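Local coordinates for probable transcriptional regulator (Pseudomonas aeruginosa, PDB 2HR3), which probably binds DNA as a dimeric winged helix-turn-helix transcriptional regulator of the MarR family, at residues Gly42-Leu47 with Thr92-Ser97. Residues are numbered along the deposited sequence; the frame is centred on the assembly and turned at random.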
ATOM      1  N   GLY A  42      -6.571  -6.232  -8.468  1.00 53.54           N
ATOM      2  CA  GLY A  42      -7.257  -5.185  -7.794  1.00 54.16           C
ATOM      3  C   GLY A  42      -7.072  -3.901  -8.535  1.00 53.29           C
ATOM      4  O   GLY A  42      -7.972  -3.115  -8.571  1.00 54.55           O
ATOM      5  N   ALA A  43      -5.858  -3.681  -9.025  1.00 54.03           N
ATOM      6  CA  ALA A  43      -5.540  -2.630  -9.919  1.00 56.93           C
ATOM      7  C   ALA A  43      -6.427  -2.542 -11.155  1.00 58.98           C
ATOM      8  O   ALA A  43      -6.907  -1.462 -11.500  1.00 62.05           O
ATOM      9  CB  ALA A  43      -4.100  -2.735 -10.302  1.00 57.53           C
ATOM     10  N   ILE A  44      -6.696  -3.664 -11.816  1.00 60.53           N
ATOM     11  CA  ILE A  44      -7.579  -3.658 -13.003  1.00 60.90           C
ATOM     12  C   ILE A  44      -9.015  -3.244 -12.664  1.00 62.47           C
ATOM     13  O   ILE A  44      -9.713  -2.624 -13.478  1.00 61.66           O
ATOM     14  CB  ILE A  44      -7.643  -5.093 -13.602  1.00 60.11           C
ATOM     15  CG1 ILE A  44      -6.333  -5.427 -14.316  1.00 61.68           C
ATOM     16  CG2 ILE A  44      -8.813  -5.272 -14.487  1.00 59.38           C
ATOM     17  CD1 ILE A  44      -6.082  -6.881 -14.539  1.00 58.85           C
ATOM     18  N   ASP A  45      -9.502  -3.703 -11.504  1.00 64.26           N
ATOM     19  CA  ASP A  45     -10.871  -3.419 -11.108  1.00 65.49           C
ATOM     20  C   ASP A  45     -10.956  -1.942 -10.730  1.00 66.27           C
ATOM     21  O   ASP A  45     -11.892  -1.246 -11.105  1.00 65.54           O
ATOM     22  CB  ASP A  45     -11.258  -4.318  -9.960  1.00 66.22           C
ATOM     23  CG  ASP A  45     -12.569  -3.883  -9.276  1.00 69.39           C
ATOM     24  OD1 ASP A  45     -13.656  -4.062  -9.903  1.00 71.83           O
ATOM     25  OD2 ASP A  45     -12.492  -3.382  -8.108  1.00 72.49           O
ATOM     26  N   ARG A  46      -9.932  -1.464 -10.037  1.00 67.78           N
ATOM     27  CA  ARG A  46      -9.880  -0.074  -9.701  1.00 69.88           C
ATOM     28  C   ARG A  46      -9.996   0.790 -10.939  1.00 69.93           C
ATOM     29  O   ARG A  46     -10.848   1.667 -10.962  1.00 70.51           O
ATOM     30  CB  ARG A  46      -8.623   0.263  -8.912  1.00 70.28           C
ATOM     31  CG  ARG A  46      -8.764  -0.157  -7.439  1.00 75.84           C
ATOM     32  CD  ARG A  46      -7.820   0.571  -6.500  1.00 78.89           C
ATOM     33  NE  ARG A  46      -6.420   0.334  -6.817  1.00 81.61           N
ATOM     34  CZ  ARG A  46      -5.717  -0.744  -6.474  1.00 80.52           C
ATOM     35  NH1 ARG A  46      -6.271  -1.736  -5.800  1.00 83.69           N
ATOM     36  NH2 ARG A  46      -4.430  -0.822  -6.813  1.00 80.00           N
ATOM     37  N   LEU A  47      -9.170   0.523 -11.965  1.00 70.40           N
ATOM     38  CA  LEU A  47      -9.146   1.332 -13.214  1.00 70.00           C
ATOM     39  C   LEU A  47     -10.312   1.082 -14.144  1.00 69.55           C
ATOM     40  O   LEU A  47     -10.334   1.603 -15.287  1.00 70.63           O
ATOM     41  CB  LEU A  47      -7.861   1.098 -14.001  1.00 69.73           C
ATOM     42  CG  LEU A  47      -6.585   1.530 -13.310  1.00 70.72           C
ATOM     43  CD1 LEU A  47      -5.415   0.846 -14.021  1.00 69.58           C
ATOM     44  CD2 LEU A  47      -6.455   3.058 -13.241  1.00 68.55           C
ATOM     45  N   THR A  92      -4.180  -3.803 -26.769  1.00 61.89           N
ATOM     46  CA  THR A  92      -4.585  -4.938 -25.940  1.00 60.95           C
ATOM     47  C   THR A  92      -5.054  -4.459 -24.559  1.00 60.18           C
ATOM     48  O   THR A  92      -4.397  -3.650 -23.902  1.00 58.80           O
ATOM     49  CB  THR A  92      -3.418  -5.981 -25.810  1.00 60.99           C
ATOM     50  OG1 THR A  92      -3.581  -7.009 -26.799  1.00 62.22           O
ATOM     51  CG2 THR A  92      -3.385  -6.654 -24.451  1.00 62.13           C
ATOM     52  N   ARG A  93      -6.202  -4.985 -24.155  1.00 58.99           N
ATOM     53  CA  ARG A  93      -6.909  -4.561 -23.009  1.00 58.78           C
ATOM     54  C   ARG A  93      -7.190  -5.810 -22.170  1.00 58.43           C
ATOM     55  O   ARG A  93      -7.470  -6.869 -22.714  1.00 58.68           O
ATOM     56  CB  ARG A  93      -8.190  -3.863 -23.433  1.00 58.80           C
ATOM     57  CG  ARG A  93      -7.977  -2.911 -24.606  1.00 62.85           C
ATOM     58  CD  ARG A  93      -8.816  -1.668 -24.505  1.00 66.59           C
ATOM     59  NE  ARG A  93      -8.424  -0.901 -23.326  1.00 70.00           N
ATOM     60  CZ  ARG A  93      -8.721   0.375 -23.140  1.00 69.89           C
ATOM     61  NH1 ARG A  93      -9.431   1.031 -24.049  1.00 71.14           N
ATOM     62  NH2 ARG A  93      -8.310   0.990 -22.048  1.00 69.36           N
ATOM     63  N   VAL A  94      -7.062  -5.688 -20.855  1.00 57.37           N
ATOM     64  CA  VAL A  94      -7.329  -6.794 -19.955  1.00 57.05           C
ATOM     65  C   VAL A  94      -8.470  -6.429 -19.032  1.00 55.43           C
ATOM     66  O   VAL A  94      -8.624  -5.285 -18.648  1.00 55.23           O
ATOM     67  CB  VAL A  94      -6.060  -7.284 -19.140  1.00 57.57           C
ATOM     68  CG1 VAL A  94      -4.985  -7.839 -20.157  1.00 58.14           C
ATOM     69  CG2 VAL A  94      -5.475  -6.186 -18.304  1.00 56.59           C
ATOM     70  N   SER A  95      -9.255  -7.448 -18.745  1.00 54.37           N
ATOM     71  CA  SER A  95     -10.403  -7.432 -17.895  1.00 54.23           C
ATOM     72  C   SER A  95     -10.423  -8.583 -16.893  1.00 53.80           C
ATOM     73  O   SER A  95      -9.814  -9.627 -17.072  1.00 52.67           O
ATOM     74  CB  SER A  95     -11.636  -7.581 -18.748  1.00 54.28           C
ATOM     75  OG  SER A  95     -12.082  -6.298 -19.056  1.00 55.78           O
ATOM     76  N   LEU A  96     -11.166  -8.376 -15.822  1.00 54.23           N
ATOM     77  CA  LEU A  96     -11.418  -9.455 -14.922  1.00 54.16           C
ATOM     78  C   LEU A  96     -12.381 -10.397 -15.630  1.00 53.72           C
ATOM     79  O   LEU A  96     -13.352  -9.956 -16.266  1.00 52.27           O
ATOM     80  CB  LEU A  96     -12.015  -8.940 -13.635  1.00 54.01           C
ATOM     81  CG  LEU A  96     -11.122  -8.087 -12.727  1.00 54.91           C
ATOM     82  CD1 LEU A  96     -11.486  -8.426 -11.334  1.00 56.02           C
ATOM     83  CD2 LEU A  96      -9.644  -8.302 -12.873  1.00 56.48           C
ATOM     84  N   SER A  97     -12.070 -11.687 -15.543  1.00 53.83           N
ATOM     85  CA  SER A  97     -13.051 -12.736 -15.811  1.00 53.71           C
ATOM     86  C   SER A  97     -13.923 -12.792 -14.552  1.00 54.74           C
ATOM     87  O   SER A  97     -13.535 -12.274 -13.499  1.00 54.85           O
ATOM     88  CB  SER A  97     -12.371 -14.078 -16.080  1.00 52.94           C
ATOM     89  OG  SER A  97     -11.874 -14.685 -14.908  1.00 48.62           O
TER
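I44 reaches from the last turn of helix 32-46 against strand 93-96, its short branch on L96 and its long one mainly on V94. The tight point is at L96: I44 CG2 meets L96 CD2 at 3.5 Å, and the same leucine methyl lies 3.9 Å from I44 CB. The longer branch serves V94, with I44 CD1 3.9 Å from V94 CG2; these two side chains cross at about a right angle, whereas I44 and L96 meet at a slant. A chi1 of -73° puts I44 CG2 anti to the backbone N, against L96, and CG1 anti to the carbonyl carbon; from there the extended chi2 carries CD1 to V94 CG2, with L96 CD2 still just in touch. S95, between the two, turns its CB away from the helix, and its CA passes 4.3 Å from I44 CG2.

The axes of 42-46 and 93-96 run nearly perpendicular, 8.2 Å apart at closest and inclined at 100°. Strand 93-96 pairs antiparallel with strand 80-83, and this hairpin is the wing of the winged helix-turn-helix fold found in MarR regulators; the contact packs it onto the helix that precedes helices 53-59 and 64-76. I80, V51 and L56 also touch I44, so the isoleucine is buried in the domain interior, and its side-chain contacts with V94 and L96 are apolar.

Beyond L96 the fit slackens, on the side where D45 and S95 are partly exposed to solvent. D45 CB comes no nearer than 4.3 Å to L96 CD1, and the aspartate directs its carboxylate to helix 98-122, where OD2 forms a salt bridge with R108. S95 OG is hydrogen-bonded to G49 O.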